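Local atomic coordinates of peptide amidase (Stenotrophomonas maltophilia, PDB entry 1M22), a protein that probably hydrolyses amide bonds as a serine-dependent peptide amidase of the amidase signature family. Residues Thr28-Thr31 against Gln32-Gln36; Gly400-Ala403 against Ala404-Ala407; Leu101-Gln104 against Gly105-Pro108; Arg323-Leu326 against Leu327-Lys331; Leu283-Arg287 against Gly288-Leu292. All blocks are in the same frame, centred on the assembly; numbering follows the deposited sequence.

Contact 1. Residues Thr28-Thr31 against Gln32-Gln36; sequences TTLT and QAYLQ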
loop_
_atom_site.group_PDB
_atom_site.type_symbol
_atom_site.label_atom_id
_atom_site.label_comp_id
_atom_site.label_asym_id
_atom_site.label_seq_id
_atom_site.Cartn_x
_atom_site.Cartn_y
_atom_site.Cartn_z
ATOM N N THR A 28 8.763 7.070 -23.527
ATOM C CA THR A 28 9.470 5.863 -23.934
ATOM C C THR A 28 10.871 5.788 -23.326
ATOM O O THR A 28 11.322 4.716 -22.928
ATOM C CB THR A 28 9.557 5.735 -25.476
ATOM O OG1 THR A 28 10.160 6.908 -26.030
ATOM C CG2 THR A 28 8.170 5.556 -26.070
ATOM N N THR A 29 11.554 6.924 -23.238
ATOM C CA THR A 29 12.893 6.947 -22.657
ATOM C C THR A 29 12.816 6.591 -21.173
ATOM O O THR A 29 13.578 5.758 -20.677
ATOM C CB THR A 29 13.544 8.339 -22.809
ATOM O OG1 THR A 29 13.681 8.651 -24.202
ATOM C CG2 THR A 29 14.917 8.364 -22.160
ATOM N N LEU A 30 11.885 7.224 -20.467
ATOM C CA LEU A 30 11.706 6.978 -19.040
ATOM C C LEU A 30 11.300 5.527 -18.790
ATOM O O LEU A 30 11.854 4.854 -17.914
ATOM C CB LEU A 30 10.645 7.933 -18.487
ATOM C CG LEU A 30 10.348 7.899 -16.987
ATOM C CD1 LEU A 30 11.623 8.123 -16.185
ATOM C CD2 LEU A 30 9.322 8.975 -16.665
ATOM N N THR A 31 10.342 5.046 -19.574
ATOM C CA THR A 31 9.859 3.679 -19.446
ATOM C C THR A 31 10.969 2.659 -19.693
ATOM O O THR A 31 11.144 1.722 -18.910
ATOM C CB THR A 31 8.686 3.427 -20.419
ATOM O OG1 THR A 31 7.578 4.253 -20.037
ATOM C CG2 THR A 31 8.257 1.969 -20.392
ATOM N N GLN A 32 11.727 2.836 -20.770
ATOM C CA GLN A 32 12.798 1.896 -21.059
ATOM C C GLN A 32 13.902 1.962 -20.007
ATOM O O GLN A 32 14.559 0.959 -19.732
ATOM C CB GLN A 32 13.356 2.139 -22.466
ATOM C CG GLN A 32 12.295 1.967 -23.549
ATOM C CD GLN A 32 12.874 1.696 -24.925
ATOM O OE1 GLN A 32 13.076 0.542 -25.310
ATOM N NE2 GLN A 32 13.145 2.756 -25.670
ATOM N N ALA A 33 14.101 3.133 -19.408
ATOM C CA ALA A 33 15.116 3.284 -18.370
ATOM C C ALA A 33 14.727 2.434 -17.161
ATOM O O ALA A 33 15.564 1.747 -16.582
ATOM C CB ALA A 33 15.248 4.740 -17.962
ATOM N N TYR A 34 13.454 2.482 -16.777
ATOM C CA TYR A 34 12.999 1.682 -15.649
ATOM C C TYR A 34 13.094 0.191 -15.971
ATOM O O TYR A 34 13.510 -0.605 -15.128
ATOM C CB TYR A 34 11.556 2.038 -15.276
ATOM C CG TYR A 34 11.412 3.329 -14.499
ATOM C CD1 TYR A 34 12.127 3.542 -13.319
ATOM C CD2 TYR A 34 10.526 4.319 -14.918
ATOM C CE1 TYR A 34 11.962 4.710 -12.572
ATOM C CE2 TYR A 34 10.351 5.489 -14.177
ATOM C CZ TYR A 34 11.069 5.677 -13.007
ATOM O OH TYR A 34 10.885 6.821 -12.262
ATOM N N LEU A 35 12.719 -0.188 -17.192
ATOM C CA LEU A 35 12.771 -1.591 -17.589
ATOM C C LEU A 35 14.199 -2.123 -17.542
ATOM O O LEU A 35 14.432 -3.264 -17.138
ATOM C CB LEU A 35 12.179 -1.773 -18.991
ATOM C CG LEU A 35 10.660 -1.580 -19.075
ATOM C CD1 LEU A 35 10.212 -1.621 -20.527
ATOM C CD2 LEU A 35 9.961 -2.664 -18.262
ATOM N N GLN A 36 15.157 -1.294 -17.942
ATOM C CA GLN A 36 16.554 -1.708 -17.923
ATOM C C GLN A 36 17.020 -1.879 -16.478
ATOM O O GLN A 36 17.767 -2.809 -16.164
ATOM C CB GLN A 36 17.424 -0.672 -18.640
ATOM C CG GLN A 36 18.884 -1.073 -18.773
ATOM C CD GLN A 36 19.670 -0.118 -19.650
ATOM O OE1 GLN A 36 19.326 0.101 -20.812
ATOM N NE2 GLN A 36 20.733 0.456 -19.096
#

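Contact 2. Residues Gly400-Ala403 against Ala404-Ala407; sequences GIDA and ALAA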
loop_
_atom_site.group_PDB
_atom_site.type_symbol
_atom_site.label_atom_id
_atom_site.label_comp_id
_atom_site.label_asym_id
_atom_site.label_seq_id
_atom_site.Cartn_x
_atom_site.Cartn_y
_atom_site.Cartn_z
ATOM N N GLY A 400 -12.280 4.277 19.418
ATOM C CA GLY A 400 -10.837 4.120 19.366
ATOM C C GLY A 400 -10.177 5.400 18.887
ATOM O O GLY A 400 -9.938 6.319 19.672
ATOM N N ILE A 401 -9.889 5.466 17.591
ATOM C CA ILE A 401 -9.261 6.647 17.018
ATOM C C ILE A 401 -10.070 7.920 17.291
ATOM O O ILE A 401 -9.513 8.938 17.706
ATOM C CB ILE A 401 -9.074 6.483 15.489
ATOM C CG1 ILE A 401 -7.957 5.469 15.210
ATOM C CG2 ILE A 401 -8.766 7.834 14.844
ATOM C CD1 ILE A 401 -7.858 5.046 13.749
ATOM N N ASP A 402 -11.381 7.865 17.072
ATOM C CA ASP A 402 -12.203 9.051 17.287
ATOM C C ASP A 402 -12.245 9.490 18.745
ATOM O O ASP A 402 -12.294 10.684 19.033
ATOM C CB ASP A 402 -13.624 8.827 16.767
ATOM C CG ASP A 402 -13.669 8.636 15.266
ATOM O OD1 ASP A 402 -12.873 9.288 14.554
ATOM O OD2 ASP A 402 -14.508 7.843 14.796
ATOM N N ALA A 403 -12.222 8.532 19.665
ATOM C CA ALA A 403 -12.243 8.869 21.083
ATOM C C ALA A 403 -10.959 9.605 21.459
ATOM O O ALA A 403 -10.987 10.574 22.217
ATOM C CB ALA A 403 -12.394 7.604 21.924
ATOM N N ALA A 404 -9.829 9.149 20.926
ATOM C CA ALA A 404 -8.552 9.788 21.215
ATOM C C ALA A 404 -8.499 11.184 20.597
ATOM O O ALA A 404 -8.032 12.132 21.229
ATOM C CB ALA A 404 -7.404 8.933 20.688
ATOM N N LEU A 405 -8.981 11.313 19.365
ATOM C CA LEU A 405 -8.978 12.615 18.702
ATOM C C LEU A 405 -9.849 13.622 19.456
ATOM O O LEU A 405 -9.472 14.780 19.615
ATOM C CB LEU A 405 -9.478 12.488 17.258
ATOM C CG LEU A 405 -8.616 11.663 16.294
ATOM C CD1 LEU A 405 -9.367 11.494 14.981
ATOM C CD2 LEU A 405 -7.267 12.342 16.071
ATOM N N ALA A 406 -11.009 13.175 19.925
ATOM C CA ALA A 406 -11.925 14.056 20.644
ATOM C C ALA A 406 -11.437 14.456 22.032
ATOM O O ALA A 406 -11.647 15.590 22.462
ATOM C CB ALA A 406 -13.293 13.397 20.756
ATOM N N ALA A 407 -10.781 13.534 22.732
ATOM C CA ALA A 407 -10.305 13.800 24.089
ATOM C C ALA A 407 -9.365 14.994 24.228
ATOM O O ALA A 407 -9.348 15.648 25.268
ATOM C CB ALA A 407 -9.641 12.551 24.662
#

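Contact 3. Residues Leu101-Gln104 against Gly105-Pro108; sequences LALQ and GFRP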
loop_
_atom_site.group_PDB
_atom_site.type_symbol
_atom_site.label_atom_id
_atom_site.label_comp_id
_atom_site.label_asym_id
_atom_site.label_seq_id
_atom_site.Cartn_x
_atom_site.Cartn_y
_atom_site.Cartn_z
ATOM N N LEU A 101 0.167 -19.987 -8.088
ATOM C CA LEU A 101 0.337 -20.706 -9.343
ATOM C C LEU A 101 -1.029 -21.063 -9.934
ATOM O O LEU A 101 -1.148 -21.334 -11.127
ATOM C CB LEU A 101 1.159 -21.977 -9.118
ATOM C CG LEU A 101 2.634 -21.749 -8.779
ATOM C CD1 LEU A 101 3.300 -23.077 -8.455
ATOM C CD2 LEU A 101 3.330 -21.076 -9.952
ATOM N N ALA A 102 -2.061 -21.048 -9.094
ATOM C CA ALA A 102 -3.412 -21.376 -9.539
ATOM C C ALA A 102 -3.974 -20.367 -10.542
ATOM O O ALA A 102 -4.830 -20.708 -11.361
ATOM C CB ALA A 102 -4.341 -21.484 -8.335
ATOM N N LEU A 103 -3.491 -19.129 -10.488
ATOM C CA LEU A 103 -3.977 -18.088 -11.392
ATOM C C LEU A 103 -2.914 -17.549 -12.349
ATOM O O LEU A 103 -3.040 -16.433 -12.857
ATOM C CB LEU A 103 -4.559 -16.927 -10.581
ATOM C CG LEU A 103 -5.727 -17.240 -9.645
ATOM C CD1 LEU A 103 -6.087 -15.990 -8.862
ATOM C CD2 LEU A 103 -6.919 -17.737 -10.444
ATOM N N GLN A 104 -1.877 -18.339 -12.605
ATOM C CA GLN A 104 -0.800 -17.916 -13.496
ATOM C C GLN A 104 -1.252 -17.622 -14.926
ATOM O O GLN A 104 -0.588 -16.878 -15.647
ATOM C CB GLN A 104 0.307 -18.972 -13.522
ATOM C CG GLN A 104 -0.153 -20.341 -13.990
ATOM C CD GLN A 104 0.991 -21.324 -14.122
ATOM O OE1 GLN A 104 1.723 -21.576 -13.165
ATOM N NE2 GLN A 104 1.150 -21.889 -15.314
ATOM N N GLY A 105 -2.374 -18.206 -15.338
ATOM C CA GLY A 105 -2.870 -17.981 -16.686
ATOM C C GLY A 105 -4.185 -17.223 -16.722
ATOM O O GLY A 105 -4.871 -17.179 -17.744
ATOM N N PHE A 106 -4.530 -16.620 -15.591
ATOM C CA PHE A 106 -5.762 -15.856 -15.440
ATOM C C PHE A 106 -5.467 -14.382 -15.736
ATOM O O PHE A 106 -4.736 -13.727 -14.991
ATOM C CB PHE A 106 -6.273 -16.056 -14.011
ATOM C CG PHE A 106 -7.446 -15.199 -13.645
ATOM C CD1 PHE A 106 -8.630 -15.251 -14.373
ATOM C CD2 PHE A 106 -7.378 -14.365 -12.537
ATOM C CE1 PHE A 106 -9.730 -14.481 -13.995
ATOM C CE2 PHE A 106 -8.464 -13.595 -12.154
ATOM C CZ PHE A 106 -9.644 -13.654 -12.882
ATOM N N ARG A 107 -6.038 -13.868 -16.823
ATOM C CA ARG A 107 -5.793 -12.486 -17.240
ATOM C C ARG A 107 -7.059 -11.647 -17.409
ATOM O O ARG A 107 -7.491 -11.368 -18.529
ATOM C CB ARG A 107 -5.005 -12.493 -18.556
ATOM C CG ARG A 107 -3.769 -13.378 -18.522
ATOM C CD ARG A 107 -3.008 -13.329 -19.838
ATOM N NE ARG A 107 -1.833 -14.195 -19.822
ATOM C CZ ARG A 107 -1.876 -15.523 -19.896
ATOM N NH1 ARG A 107 -3.041 -16.149 -19.994
ATOM N NH2 ARG A 107 -0.752 -16.226 -19.870
ATOM N N PRO A 108 -7.667 -11.225 -16.291
ATOM C CA PRO A 108 -8.889 -10.413 -16.314
ATOM C C PRO A 108 -8.696 -8.975 -16.800
ATOM O O PRO A 108 -7.579 -8.460 -16.837
ATOM C CB PRO A 108 -9.362 -10.469 -14.865
ATOM C CG PRO A 108 -8.073 -10.550 -14.101
ATOM C CD PRO A 108 -7.274 -11.547 -14.908
HETATM O O HOH W 1 -4.340 -19.973 -14.294
#

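Contact 4. Residues Arg323-Leu326 against Leu327-Lys331; sequences RTLL and LYEFK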
loop_
_atom_site.group_PDB
_atom_site.type_symbol
_atom_site.label_atom_id
_atom_site.label_comp_id
_atom_site.label_asym_id
_atom_site.label_seq_id
_atom_site.Cartn_x
_atom_site.Cartn_y
_atom_site.Cartn_z
ATOM N N ARG A 323 -10.307 -10.926 13.398
ATOM C CA ARG A 323 -9.963 -12.247 12.886
ATOM C C ARG A 323 -11.219 -12.895 12.318
ATOM O O ARG A 323 -11.211 -13.443 11.217
ATOM C CB ARG A 323 -9.392 -13.103 14.024
ATOM C CG ARG A 323 -8.970 -14.515 13.643
ATOM C CD ARG A 323 -8.376 -15.224 14.856
ATOM N NE ARG A 323 -7.764 -16.509 14.527
ATOM C CZ ARG A 323 -8.433 -17.589 14.134
ATOM N NH1 ARG A 323 -9.754 -17.552 14.016
ATOM N NH2 ARG A 323 -7.779 -18.709 13.862
ATOM N N THR A 324 -12.305 -12.812 13.077
ATOM C CA THR A 324 -13.572 -13.389 12.661
ATOM C C THR A 324 -14.127 -12.769 11.383
ATOM O O THR A 324 -14.468 -13.482 10.439
ATOM C CB THR A 324 -14.627 -13.245 13.776
ATOM O OG1 THR A 324 -14.208 -13.993 14.926
ATOM C CG2 THR A 324 -15.979 -13.756 13.307
ATOM N N LEU A 325 -14.209 -11.443 11.332
ATOM C CA LEU A 325 -14.771 -10.807 10.148
ATOM C C LEU A 325 -13.942 -11.067 8.890
ATOM O O LEU A 325 -14.496 -11.223 7.806
ATOM C CB LEU A 325 -14.967 -9.300 10.386
ATOM C CG LEU A 325 -13.781 -8.339 10.358
ATOM C CD1 LEU A 325 -13.523 -7.885 8.925
ATOM C CD2 LEU A 325 -14.095 -7.134 11.230
ATOM N N LEU A 326 -12.621 -11.132 9.033
ATOM C CA LEU A 326 -11.763 -11.388 7.880
ATOM C C LEU A 326 -12.004 -12.776 7.286
ATOM O O LEU A 326 -12.045 -12.933 6.070
ATOM C CB LEU A 326 -10.285 -11.238 8.258
ATOM C CG LEU A 326 -9.811 -9.836 8.648
ATOM C CD1 LEU A 326 -8.324 -9.871 8.964
ATOM C CD2 LEU A 326 -10.086 -8.863 7.515
ATOM N N LEU A 327 -12.162 -13.780 8.144
ATOM C CA LEU A 327 -12.401 -15.138 7.669
ATOM C C LEU A 327 -13.704 -15.221 6.878
ATOM O O LEU A 327 -13.737 -15.779 5.784
ATOM C CB LEU A 327 -12.441 -16.113 8.851
ATOM C CG LEU A 327 -11.109 -16.365 9.563
ATOM C CD1 LEU A 327 -11.354 -17.092 10.875
ATOM C CD2 LEU A 327 -10.189 -17.175 8.661
ATOM N N TYR A 328 -14.773 -14.655 7.428
ATOM C CA TYR A 328 -16.063 -14.681 6.753
ATOM C C TYR A 328 -16.058 -13.892 5.450
ATOM O O TYR A 328 -16.539 -14.366 4.421
ATOM C CB TYR A 328 -17.161 -14.113 7.658
ATOM C CG TYR A 328 -17.693 -15.078 8.694
ATOM C CD1 TYR A 328 -16.957 -15.384 9.836
ATOM C CD2 TYR A 328 -18.947 -15.669 8.539
ATOM C CE1 TYR A 328 -17.459 -16.255 10.807
ATOM C CE2 TYR A 328 -19.457 -16.541 9.500
ATOM C CZ TYR A 328 -18.709 -16.826 10.629
ATOM O OH TYR A 328 -19.212 -17.676 11.590
ATOM N N GLU A 329 -15.511 -12.683 5.493
ATOM C CA GLU A 329 -15.490 -11.848 4.306
ATOM C C GLU A 329 -14.556 -12.373 3.224
ATOM O O GLU A 329 -14.812 -12.177 2.038
ATOM C CB GLU A 329 -15.144 -10.407 4.695
ATOM C CG GLU A 329 -16.221 -9.778 5.579
ATOM C CD GLU A 329 -15.989 -8.312 5.879
ATOM O OE1 GLU A 329 -15.055 -7.714 5.297
ATOM O OE2 GLU A 329 -16.751 -7.752 6.698
ATOM N N PHE A 330 -13.484 -13.053 3.621
ATOM C CA PHE A 330 -12.552 -13.600 2.642
ATOM C C PHE A 330 -13.236 -14.672 1.793
ATOM O O PHE A 330 -13.133 -14.660 0.570
ATOM C CB PHE A 330 -11.321 -14.195 3.335
ATOM C CG PHE A 330 -10.359 -14.873 2.393
ATOM C CD1 PHE A 330 -9.636 -14.138 1.455
ATOM C CD2 PHE A 330 -10.190 -16.254 2.434
ATOM C CE1 PHE A 330 -8.760 -14.771 0.571
ATOM C CE2 PHE A 330 -9.319 -16.897 1.558
ATOM C CZ PHE A 330 -8.602 -16.156 0.623
ATOM N N LYS A 331 -13.943 -15.600 2.434
ATOM C CA LYS A 331 -14.614 -16.636 1.660
ATOM C C LYS A 331 -15.663 -16.023 0.738
ATOM O O LYS A 331 -15.691 -16.307 -0.459
ATOM C CB LYS A 331 -15.286 -17.668 2.566
ATOM C CG LYS A 331 -15.968 -18.772 1.769
ATOM C CD LYS A 331 -16.674 -19.779 2.658
ATOM C CE LYS A 331 -17.273 -20.898 1.822
ATOM N NZ LYS A 331 -17.934 -21.927 2.673
#

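Contact 5. Residues Leu283-Arg287 against Gly288-Leu292; sequences LLKYR and GMPPL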
loop_
_atom_site.group_PDB
_atom_site.type_symbol
_atom_site.label_atom_id
_atom_site.label_comp_id
_atom_site.label_asym_id
_atom_site.label_seq_id
_atom_site.Cartn_x
_atom_site.Cartn_y
_atom_site.Cartn_z
ATOM N N LEU A 283 6.331 0.481 21.506
ATOM C CA LEU A 283 7.102 0.713 20.289
ATOM C C LEU A 283 7.996 1.946 20.413
ATOM O O LEU A 283 9.008 2.060 19.721
ATOM C CB LEU A 283 6.162 0.859 19.088
ATOM C CG LEU A 283 6.801 0.844 17.696
ATOM C CD1 LEU A 283 7.628 -0.424 17.512
ATOM C CD2 LEU A 283 5.705 0.925 16.635
ATOM N N LEU A 284 7.629 2.869 21.299
ATOM C CA LEU A 284 8.425 4.077 21.504
ATOM C C LEU A 284 9.774 3.736 22.132
ATOM O O LEU A 284 10.729 4.508 22.020
ATOM C CB LEU A 284 7.688 5.061 22.420
ATOM C CG LEU A 284 6.358 5.652 21.951
ATOM C CD1 LEU A 284 5.801 6.556 23.044
ATOM C CD2 LEU A 284 6.554 6.433 20.661
ATOM N N LYS A 285 9.847 2.582 22.789
ATOM C CA LYS A 285 11.079 2.153 23.447
ATOM C C LYS A 285 11.828 1.074 22.672
ATOM O O LYS A 285 12.774 0.472 23.183
ATOM C CB LYS A 285 10.774 1.659 24.862
ATOM C CG LYS A 285 10.003 2.658 25.713
ATOM C CD LYS A 285 10.658 4.036 25.719
ATOM C CE LYS A 285 12.041 4.014 26.352
ATOM N NZ LYS A 285 12.667 5.368 26.343
ATOM N N TYR A 286 11.395 0.829 21.442
ATOM C CA TYR A 286 12.036 -0.151 20.576
ATOM C C TYR A 286 13.498 0.277 20.444
ATOM O O TYR A 286 13.795 1.469 20.366
ATOM C CB TYR A 286 11.319 -0.147 19.221
ATOM C CG TYR A 286 11.861 -1.094 18.175
ATOM C CD1 TYR A 286 12.889 -0.703 17.320
ATOM C CD2 TYR A 286 11.311 -2.365 18.007
ATOM C CE1 TYR A 286 13.350 -1.550 16.315
ATOM C CE2 TYR A 286 11.768 -3.222 17.008
ATOM C CZ TYR A 286 12.784 -2.805 16.165
ATOM O OH TYR A 286 13.218 -3.634 15.156
ATOM N N ARG A 287 14.411 -0.689 20.441
ATOM C CA ARG A 287 15.837 -0.388 20.350
ATOM C C ARG A 287 16.192 0.595 19.234
ATOM O O ARG A 287 15.976 0.313 18.052
ATOM C CB ARG A 287 16.638 -1.682 20.160
ATOM C CG ARG A 287 18.147 -1.490 20.243
ATOM C CD ARG A 287 18.896 -2.786 19.961
ATOM N NE ARG A 287 18.735 -3.229 18.578
ATOM C CZ ARG A 287 19.190 -2.565 17.519
ATOM N NH1 ARG A 287 19.840 -1.419 17.677
ATOM N NH2 ARG A 287 18.996 -3.047 16.298
ATOM N N GLY A 288 16.741 1.745 19.620
ATOM C CA GLY A 288 17.136 2.757 18.654
ATOM C C GLY A 288 16.040 3.735 18.263
ATOM O O GLY A 288 16.298 4.714 17.563
ATOM N N MET A 289 14.821 3.484 18.727
ATOM C CA MET A 289 13.685 4.339 18.390
ATOM C C MET A 289 13.570 5.673 19.138
ATOM O O MET A 289 13.241 6.693 18.535
ATOM C CB MET A 289 12.380 3.557 18.569
ATOM C CG MET A 289 11.158 4.205 17.918
ATOM S SD MET A 289 11.219 4.183 16.103
ATOM C CE MET A 289 10.731 2.499 15.773
ATOM N N PRO A 290 13.842 5.691 20.456
ATOM C CA PRO A 290 13.731 6.947 21.206
ATOM C C PRO A 290 14.269 8.215 20.537
ATOM O O PRO A 290 13.566 9.221 20.457
ATOM C CB PRO A 290 14.443 6.624 22.517
ATOM C CG PRO A 290 14.077 5.196 22.727
ATOM C CD PRO A 290 14.284 4.597 21.343
ATOM N N PRO A 291 15.517 8.189 20.044
ATOM C CA PRO A 291 16.074 9.384 19.399
ATOM C C PRO A 291 15.296 9.825 18.162
ATOM O O PRO A 291 15.117 11.021 17.918
ATOM C CB PRO A 291 17.499 8.960 19.049
ATOM C CG PRO A 291 17.808 7.900 20.067
ATOM C CD PRO A 291 16.524 7.118 20.117
ATOM N N LEU A 292 14.842 8.853 17.381
ATOM C CA LEU A 292 14.104 9.154 16.162
ATOM C C LEU A 292 12.733 9.751 16.424
ATOM O O LEU A 292 12.381 10.779 15.847
ATOM C CB LEU A 292 13.953 7.894 15.309
ATOM C CG LEU A 292 15.249 7.310 14.744
ATOM C CD1 LEU A 292 14.935 6.050 13.960
ATOM C CD2 LEU A 292 15.937 8.342 13.858
#

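Contact 1. Residues Thr28-Thr31 against Gln32-Gln36
Thr28 opens this turn of helix 27-43 by accepting a bond at its carbonyl: Gln32 N donates to Thr28 O over 2.9 Å at 164°. Thr28 O lies 3.0 Å from Gln32 CG, and the aliphatic part of the glutamine runs over it; the amide continues past the carbonyl, with Gln32 NE2 still 3.8 Å from Thr28 O. Thr29 O receives Ala33 N at a more bent 144°, and the methyl CB of Ala33 packs 3.3 Å from Thr29 O. The hydroxyl of Thr29 turns back to Asp26, just ahead of the helical turn. Leu30 makes the apolar part of the contact. With its CG anti to the backbone N (chi1 -177°), the side chain leans along the helix beside Tyr34, and Leu30 CD1 meets Tyr34 CE2 at 3.5 Å; both side chains point the same way. Tyr34 N also donates to Leu30 O, 3.1 Å. Thr31 repeats the pattern one residue later: Leu35 N bonds Thr31 O at 3.0 Å, and Thr31 CG2 lies 4.1 Å from Leu35 CD1, while OG1 bonds the carbonyl of Ser27. Thr31, Tyr34 and Leu35 rest on Leu125 of strand 123-128, Leu30, Thr31 and Tyr34 also reach Pro82 of strand 82-86, and Thr28 and Gln32 touch helix 58-70.

Contact 2. Residues Gly400-Ala403 against Ala404-Ala407
This is an i to i+4 contact within the last turns of helix 383-407, where one side of the helix lies against strand 412-416. Four successive backbone bonds carry it, from Ala404 N to Gly400 O (3.1 Å), Leu405 N to Ile401 O (2.9 Å), Ala406 N to Asp402 O and Ala407 N to Ala403 O, so the chain stays helical although Gly400 N and Ala403 N lack bonds to the preceding turn and the helix is kinked there. The side-chain part is one apolar pair. Ile401 CG2 meets Leu405 CD1 at 3.7 Å, the two side chains lying alongside and pointing the same way. Leu405 CG is placed beside its own backbone N (chi1 -65°), which brings it to 3.2 Å from Ile401 O, which its own N-H already bonds. Asp402 OD1 stands 4.2 Å from Leu405 CD1, and the carboxylate is engaged by Tyr444 through OD2 and by Thr466 through OD1. Leu405 and Ala404 both touch Leu413 of the strand. Chemically, the contact divides by side: Ile401, Leu405 and the Ala404 methyl face the protein, hydroxyls satisfy both carboxylate oxygens of Asp402, and the exposed Ala406 and Ala407 add little beyond their backbone bonds.

Contact 3. Residues Leu101-Gln104 against Gly105-Pro108
Leu103 lays its side chain alongside that of Phe106, the two pointing the same way, with Leu103 CB 3.9 Å from Phe106 CB and Leu103 CD2 4.0 Å from Phe106 CD2. The methyl approaches the ring obliquely. With Phe106 CG anti to its backbone N (chi1 173°), the ring lies alongside the leucine, and Pro108 CD sits over the centre of one face of the Phe106 ring, 3.5 Å above the plane. The backbone that brings the pair together is a type I beta turn from Leu103 to Phe106, closed by Phe106 N to Leu103 O at 3.1 Å. That bond is straight at the hydrogen (162°), yet the donor sits well above the carbonyl plane, with a C=O...N angle of 111°. Gln104 and Gly105 occupy the exposed corners. One water bridges the turn, accepting from Gly105 N at 2.8 Å and donating to Ala102 O at 3.1 Å, so the glycine N-H is satisfied by solvent. The turn belongs to the loop between strand 82-86 and helix 112-119. Phe106 also forms a backbone bond with Thr96, and its ring touches Tyr337 of helix 319-340. The chemistry is thus two-sided: Leu103 and Pro108 each pack on Phe106, while the water and the bond from Phe106 N to Leu103 O satisfy peptide groups of the turn.

Contact 4. Residues Arg323-Leu326 against Leu327-Lys331
Backbone i to i+4 bonds run through this regular alpha-helical turn of helix 319-340, with Glu329 N to Leu325 O at 2.9 Å and Phe330 N to Leu326 O at 2.8 Å. In the amidase fold this helix lies near the catalytic centre: the side chain of Leu326 is about 10 Å from that of the nucleophile Ser189. Tyr328 lies beside Thr324 and points the same way; its CE1 is 3.8 Å from Thr324 CG2, and the carbonyl Thr324 O sits at the ring edge near its plane, 3.2 Å from Tyr328 CD1. Arg323 crosses Leu327, its NH1 resting 3.6 Å from Leu327 CD1 while NH2 forms a salt bridge with Glu373 of helix 369-375. The buried carboxylate of Glu329 is gripped from outside the turn, OE1 by Ser218 and OE2 by Ser220 and Tyr385, three hydroxyl bonds that fix its rotation and would probably stabilise its negative charge. Leu325 has CG between its backbone N and carbonyl carbon (chi1 76°), an orientation that lays the side chain across Glu329. Leu325 CD1 stands 3.9 Å from both Glu329 OE1 and Glu329 OE2.

Contact 5. Residues Leu283-Arg287 against Gly288-Leu292
The chain turns from a 3-10 segment at 283-285 into helix 289-302 through a type II beta turn from Tyr286 to Met289, closed by Met289 N to Tyr286 O at 2.8 Å and 159°. Gly288 occupies the third position with a positive phi of 87°, where a side chain would collide with the preceding carbonyl. Tyr286 O also lies 3.3 Å from Pro290 CD, so the start of the helix packs directly on the turn. Met289 points toward the first segment: its CB is 3.9 Å from Tyr286 CB, and its CG reaches 3.5 Å from Leu283 O. Bends at chi2 and chi3 then carry Met289 CE back to the tyrosine ring, 4.2 Å from Tyr286 CD1. Pro290 CG rests 3.5 Å from Leu284 O, and the curled Lys285 crosses the proline at about a right angle, Lys285 NZ 3.9 Å from Pro290 CG. Outside the turn, Tyr286 OH bonds Val420 N, its ring meets Phe431 edge-to-face, and Arg287 forms a salt bridge with Asp455. The contact implies a junction where one hydrogen bond sets the backbone, methionine and proline carbons lie against the carbonyl oxygens of Leu283, Leu284 and Tyr286, and polar ends tie the turn to other loops.

Overall arrangement
All five contacts are local, yet they differ in setting. Contacts 1, 2 and 4 are turns of long helices built on i to i+4 bonds, whereas contacts 3 and 5 are beta turns, type I and type II, each closed by a single backbone bond. Contact 4 is the most buried and the one near the active site; the other four are partly exposed and away from it. Contacts 1 and 2 back onto strands of the central sheet from opposite sides of the chain's centre, about 46 Å apart between centres. Phe106 of contact 3 packs on Tyr337 of helix 319-340, the helix that carries contact 4. A buried carboxylate, probably charged, marks contact 4, while water serves contact 3.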